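Local atomic coordinates of NAD-dependent epimerase/dehydratase domain-containing protein (PDB entry 3IUS), a protein that is of unknown function but, as a member of the NAD-dependent epimerase/dehydratase family, probably binds NAD on a Rossmann fold. Residues T104-T118 and Y249-K261. Sequence-based numbering, arbitrary orientation.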
loop_
_atom_site.group_PDB
_atom_site.type_symbol
_atom_site.label_atom_id
_atom_site.label_comp_id
_atom_site.label_asym_id
_atom_site.label_seq_id
_atom_site.Cartn_x
_atom_site.Cartn_y
_atom_site.Cartn_z
ATOM N N THR A 104 2.656 -1.246 7.178
ATOM C CA THR A 104 3.435 -0.832 8.340
ATOM C C THR A 104 2.919 -1.457 9.629
ATOM O O THR A 104 3.463 -1.196 10.704
ATOM C CB THR A 104 3.465 0.697 8.500
ATOM O OG1 THR A 104 2.124 1.190 8.628
ATOM C CG2 THR A 104 4.145 1.355 7.307
ATOM N N ALA A 105 1.873 -2.275 9.529
ATOM C CA ALA A 105 1.300 -2.897 10.722
ATOM C C ALA A 105 2.245 -3.946 11.291
ATOM O O ALA A 105 2.105 -4.366 12.437
ATOM C CB ALA A 105 -0.070 -3.501 10.432
ATOM N N VAL A 106 3.225 -4.350 10.489
ATOM C CA VAL A 106 4.198 -5.334 10.939
ATOM C C VAL A 106 5.011 -4.869 12.150
ATOM O O VAL A 106 5.492 -5.692 12.933
ATOM C CB VAL A 106 5.170 -5.707 9.817
ATOM C CG1 VAL A 106 4.415 -6.318 8.639
ATOM C CG2 VAL A 106 5.957 -4.491 9.379
ATOM N N TYR A 107 5.181 -3.557 12.289
ATOM C CA TYR A 107 6.011 -3.004 13.353
ATOM C C TYR A 107 5.370 -3.090 14.735
ATOM O O TYR A 107 6.062 -3.251 15.740
ATOM C CB TYR A 107 6.414 -1.561 13.037
ATOM C CG TYR A 107 7.314 -1.443 11.829
ATOM C CD1 TYR A 107 8.582 -2.011 11.833
ATOM C CD2 TYR A 107 6.892 -0.777 10.685
ATOM C CE1 TYR A 107 9.401 -1.915 10.731
ATOM C CE2 TYR A 107 7.702 -0.668 9.585
ATOM C CZ TYR A 107 8.961 -1.249 9.608
ATOM O OH TYR A 107 9.769 -1.141 8.509
ATOM N N GLY A 108 4.049 -2.975 14.787
ATOM C CA GLY A 108 3.359 -3.006 16.059
ATOM C C GLY A 108 3.458 -1.686 16.796
ATOM O O GLY A 108 3.652 -0.633 16.182
ATOM N N ASP A 109 3.339 -1.747 18.118
ATOM C CA ASP A 109 3.247 -0.550 18.949
ATOM C C ASP A 109 4.602 -0.073 19.474
ATOM O O ASP A 109 5.376 -0.849 20.044
ATOM C CB ASP A 109 2.284 -0.790 20.111
ATOM C CG ASP A 109 2.040 0.457 20.934
ATOM O OD1 ASP A 109 2.180 1.578 20.393
ATOM O OD2 ASP A 109 1.708 0.306 22.132
ATOM N N HIS A 110 4.878 1.211 19.275
ATOM C CA HIS A 110 6.142 1.810 19.688
ATOM C C HIS A 110 5.913 3.108 20.446
ATOM O O HIS A 110 6.827 3.910 20.636
ATOM C CB HIS A 110 7.034 2.046 18.467
ATOM C CG HIS A 110 7.575 0.787 17.867
ATOM N ND1 HIS A 110 8.890 0.402 18.018
ATOM C CD2 HIS A 110 6.982 -0.178 17.125
ATOM C CE1 HIS A 110 9.082 -0.747 17.395
ATOM N NE2 HIS A 110 7.943 -1.119 16.841
ATOM N N ASP A 111 4.678 3.312 20.886
ATOM C CA ASP A 111 4.346 4.500 21.653
ATOM C C ASP A 111 4.815 5.784 20.959
ATOM O O ASP A 111 5.241 6.737 21.613
ATOM C CB ASP A 111 4.953 4.401 23.057
ATOM C CG ASP A 111 4.324 5.374 24.037
ATOM O OD1 ASP A 111 3.128 5.696 23.876
ATOM O OD2 ASP A 111 5.026 5.814 24.974
ATOM N N GLY A 112 4.736 5.807 19.632
ATOM C CA GLY A 112 5.041 7.014 18.885
ATOM C C GLY A 112 6.494 7.179 18.486
ATOM O O GLY A 112 6.831 8.111 17.758
ATOM N N ALA A 113 7.351 6.282 18.961
ATOM C CA ALA A 113 8.763 6.312 18.601
ATOM C C ALA A 113 8.943 6.001 17.121
ATOM O O ALA A 113 8.032 5.478 16.470
ATOM C CB ALA A 113 9.555 5.317 19.446
ATOM N N TRP A 114 10.132 6.308 16.603
ATOM C CA TRP A 114 10.440 6.119 15.193
ATOM C C TRP A 114 10.972 4.721 14.928
ATOM O O TRP A 114 11.765 4.189 15.707
ATOM C CB TRP A 114 11.456 7.165 14.717
ATOM C CG TRP A 114 10.881 8.544 14.578
ATOM C CD1 TRP A 114 10.832 9.513 15.535
ATOM C CD2 TRP A 114 10.278 9.102 13.407
ATOM N NE1 TRP A 114 10.224 10.642 15.033
ATOM C CE2 TRP A 114 9.874 10.414 13.729
ATOM C CE3 TRP A 114 10.030 8.616 12.117
ATOM C CZ2 TRP A 114 9.256 11.245 12.806
ATOM C CZ3 TRP A 114 9.417 9.443 11.205
ATOM C CH2 TRP A 114 9.029 10.741 11.554
ATOM N N VAL A 115 10.520 4.136 13.826
ATOM C CA VAL A 115 10.941 2.811 13.409
ATOM C C VAL A 115 11.470 2.888 11.987
ATOM O O VAL A 115 11.112 3.784 11.226
ATOM C CB VAL A 115 9.764 1.803 13.475
ATOM C CG1 VAL A 115 9.181 1.765 14.886
ATOM C CG2 VAL A 115 8.667 2.167 12.467
ATOM N N ASP A 116 12.366 1.975 11.632
ATOM C CA ASP A 116 12.822 1.891 10.258
ATOM C C ASP A 116 12.786 0.440 9.802
ATOM O O ASP A 116 12.253 -0.423 10.499
ATOM C CB ASP A 116 14.208 2.534 10.064
ATOM C CG ASP A 116 15.304 1.868 10.890
ATOM O OD1 ASP A 116 15.238 0.646 11.121
ATOM O OD2 ASP A 116 16.251 2.582 11.295
ATOM N N GLU A 117 13.350 0.177 8.635
ATOM C CA GLU A 117 13.286 -1.152 8.056
ATOM C C GLU A 117 14.085 -2.188 8.855
ATOM O O GLU A 117 13.958 -3.382 8.605
ATOM C CB GLU A 117 13.737 -1.128 6.592
ATOM C CG GLU A 117 12.823 -0.334 5.653
ATOM C CD GLU A 117 13.147 1.150 5.598
ATOM O OE1 GLU A 117 13.832 1.661 6.512
ATOM O OE2 GLU A 117 12.710 1.811 4.630
ATOM N N THR A 118 14.885 -1.736 9.823
ATOM C CA THR A 118 15.658 -2.661 10.665
ATOM C C THR A 118 14.980 -2.953 11.999
ATOM O O THR A 118 15.447 -3.777 12.780
ATOM C CB THR A 118 17.087 -2.139 10.956
ATOM O OG1 THR A 118 17.025 -1.029 11.866
ATOM C CG2 THR A 118 17.779 -1.719 9.673
ATOM N N TYR A 249 -6.278 2.043 16.750
ATOM C CA TYR A 249 -5.799 3.006 17.727
ATOM C C TYR A 249 -5.034 2.314 18.849
ATOM O O TYR A 249 -4.818 2.895 19.912
ATOM C CB TYR A 249 -6.974 3.805 18.304
ATOM C CG TYR A 249 -7.573 4.805 17.342
ATOM C CD1 TYR A 249 -7.135 6.125 17.315
ATOM C CD2 TYR A 249 -8.578 4.433 16.457
ATOM C CE1 TYR A 249 -7.681 7.044 16.435
ATOM C CE2 TYR A 249 -9.131 5.348 15.574
ATOM C CZ TYR A 249 -8.677 6.650 15.566
ATOM O OH TYR A 249 -9.225 7.558 14.691
ATOM N N SER A 250 -4.622 1.072 18.609
ATOM C CA SER A 250 -3.941 0.286 19.634
ATOM C C SER A 250 -2.439 0.209 19.389
ATOM O O SER A 250 -1.709 -0.373 20.182
ATOM C CB SER A 250 -4.516 -1.130 19.704
ATOM O OG SER A 250 -4.200 -1.861 18.531
ATOM N N GLU A 251 -1.989 0.792 18.286
ATOM C CA GLU A 251 -0.570 0.810 17.954
ATOM C C GLU A 251 -0.192 2.204 17.488
ATOM O O GLU A 251 -0.887 2.797 16.670
ATOM C CB GLU A 251 -0.259 -0.185 16.835
ATOM C CG GLU A 251 -0.438 -1.638 17.210
ATOM C CD GLU A 251 -0.059 -2.576 16.081
ATOM O OE1 GLU A 251 -0.207 -2.187 14.904
ATOM O OE2 GLU A 251 0.389 -3.705 16.373
ATOM N N ASN A 252 0.922 2.718 17.993
ATOM C CA ASN A 252 1.375 4.039 17.595
ATOM C C ASN A 252 2.870 4.036 17.300
ATOM O O ASN A 252 3.658 3.655 18.150
ATOM C CB ASN A 252 1.054 5.052 18.689
ATOM C CG ASN A 252 1.170 6.478 18.210
ATOM O OD1 ASN A 252 0.813 6.796 17.074
ATOM N ND2 ASN A 252 1.684 7.344 19.067
ATOM N N LYS A 253 3.243 4.465 16.098
ATOM C CA LYS A 253 4.649 4.605 15.736
ATOM C C LYS A 253 4.838 5.684 14.665
ATOM O O LYS A 253 3.868 6.186 14.104
ATOM C CB LYS A 253 5.211 3.270 15.249
ATOM C CG LYS A 253 4.795 2.880 13.834
ATOM C CD LYS A 253 3.501 2.103 13.806
ATOM C CE LYS A 253 3.144 1.679 12.386
ATOM N NZ LYS A 253 1.769 1.119 12.319
ATOM N N ARG A 254 6.090 6.038 14.391
ATOM C CA ARG A 254 6.408 6.959 13.314
ATOM C C ARG A 254 7.401 6.218 12.445
ATOM O O ARG A 254 8.319 5.596 12.967
ATOM C CB ARG A 254 7.017 8.253 13.864
ATOM C CG ARG A 254 5.993 9.172 14.537
ATOM C CD ARG A 254 6.685 10.384 15.143
ATOM N NE ARG A 254 5.731 11.407 15.576
ATOM C CZ ARG A 254 5.076 11.357 16.724
ATOM N NH1 ARG A 254 5.257 10.331 17.543
ATOM N NH2 ARG A 254 4.234 12.329 17.051
ATOM N N VAL A 255 7.180 6.238 11.132
ATOM C CA VAL A 255 7.948 5.389 10.228
ATOM C C VAL A 255 8.890 6.207 9.359
ATOM O O VAL A 255 8.463 7.147 8.689
ATOM C CB VAL A 255 7.013 4.560 9.315
ATOM C CG1 VAL A 255 7.825 3.596 8.455
ATOM C CG2 VAL A 255 5.967 3.811 10.156
ATOM N N ARG A 256 10.168 5.821 9.357
ATOM C CA ARG A 256 11.192 6.465 8.536
ATOM C C ARG A 256 11.061 6.025 7.079
ATOM O O ARG A 256 10.773 4.862 6.798
ATOM C CB ARG A 256 12.605 6.108 9.032
ATOM C CG ARG A 256 12.968 6.573 10.438
ATOM C CD ARG A 256 13.098 8.094 10.544
ATOM N NE ARG A 256 13.560 8.495 11.875
ATOM C CZ ARG A 256 13.436 9.720 12.383
ATOM N NH1 ARG A 256 12.870 10.681 11.673
ATOM N NH2 ARG A 256 13.891 9.986 13.603
ATOM N N ASN A 257 11.284 6.956 6.161
ATOM C CA ASN A 257 11.199 6.686 4.728
ATOM C C ASN A 257 12.500 7.045 4.012
ATOM O O ASN A 257 12.485 7.421 2.842
ATOM C CB ASN A 257 10.032 7.467 4.106
ATOM C CG ASN A 257 10.199 8.971 4.240
ATOM O OD1 ASN A 257 11.260 9.453 4.641
ATOM N ND2 ASN A 257 9.138 9.724 3.926
ATOM N N ASP A 258 13.620 6.919 4.719
ATOM C CA ASP A 258 14.927 7.313 4.186
ATOM C C ASP A 258 15.399 6.422 3.042
ATOM O O ASP A 258 15.974 6.904 2.060
ATOM C CB ASP A 258 15.983 7.311 5.307
ATOM C CG ASP A 258 15.569 8.153 6.505
ATOM O OD1 ASP A 258 15.126 9.298 6.303
ATOM O OD2 ASP A 258 15.696 7.672 7.645
ATOM N N ARG A 259 15.146 5.126 3.171
ATOM C CA ARG A 259 15.625 4.144 2.208
ATOM C C ARG A 259 15.144 4.420 0.779
ATOM O O ARG A 259 15.919 4.345 -0.173
ATOM C CB ARG A 259 15.214 2.742 2.656
ATOM C CG ARG A 259 16.217 1.667 2.291
ATOM C CD ARG A 259 16.230 0.548 3.318
ATOM N NE ARG A 259 16.323 1.063 4.680
ATOM C CZ ARG A 259 16.874 0.407 5.696
ATOM N NH1 ARG A 259 16.905 0.962 6.901
ATOM N NH2 ARG A 259 17.405 -0.794 5.507
ATOM N N ILE A 260 13.859 4.737 0.625
ATOM C CA ILE A 260 13.332 4.974 -0.717
ATOM C C ILE A 260 13.961 6.224 -1.328
ATOM O O ILE A 260 14.109 6.322 -2.545
ATOM C CB ILE A 260 11.788 5.091 -0.741
ATOM C CG1 ILE A 260 11.332 6.204 0.194
ATOM C CG2 ILE A 260 11.136 3.738 -0.403
ATOM C CD1 ILE A 260 9.827 6.485 0.157
ATOM N N LYS A 261 14.341 7.173 -0.478
ATOM C CA LYS A 261 14.941 8.414 -0.948
ATOM C C LYS A 261 16.408 8.184 -1.312
ATOM O O LYS A 261 16.834 8.487 -2.421
ATOM C CB LYS A 261 14.829 9.501 0.121
ATOM C CG LYS A 261 13.398 9.952 0.418
ATOM C CD LYS A 261 13.389 10.866 1.626
ATOM C CE LYS A 261 11.980 11.325 2.021
ATOM N NZ LYS A 261 12.032 11.945 3.371
HETATM O O HOH W 1 0.045 -5.025 14.089
HETATM O O HOH W 2 2.042 -1.292 13.732
HETATM O O HOH W 3 1.574 6.523 21.953
HETATM O O HOH W 4 12.058 4.026 2.956
HETATM O O HOH W 5 14.347 4.364 6.085
#
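Trp114 and Val115 pair with Arg254 and Val255 as a two-stranded parallel sheet, a small sheet of its own, separate from the large parallel sheet of the Rossmann-like fold. Its ladder runs from Arg254 N to Ala113 O, then Val115 N to Arg254 O, and Arg256 N to Val115 O (2.9 Å).

The tight side is the one carrying Val115 and Val255, both buried: their CG2 methyls meet at 3.9 Å, and Val115 CG2 also lies over one face of the Tyr107 ring, offset toward its rim; the Tyr107 hydroxyl bonds to Asn206 and Arg150. The other side, with Trp114, is exposed, yet the indole is sandwiched. Arg254 CB sits over its six-membered ring, while the Arg256 guanidinium lies flat on the opposite face, centres 3.7 Å apart and planes within 7°. A bend at chi2 (-68°) folds the Arg256 chain back over the indole; an alanine here would probably leave that face without its cation-pi partner and the indole freer to turn.

Where the strands lead on, Glu117 OE2 bonds to the backbone N of Asn206. At the other end, the type I' turn His110-Ala113 closes over Asn252 O, which takes His110 N and Gly112 N from opposite faces of its carbonyl plane. Beside it, Arg254 NH1 reaches Gly112 O at 2.7 Å, that oxygen lying in the guanidinium plane.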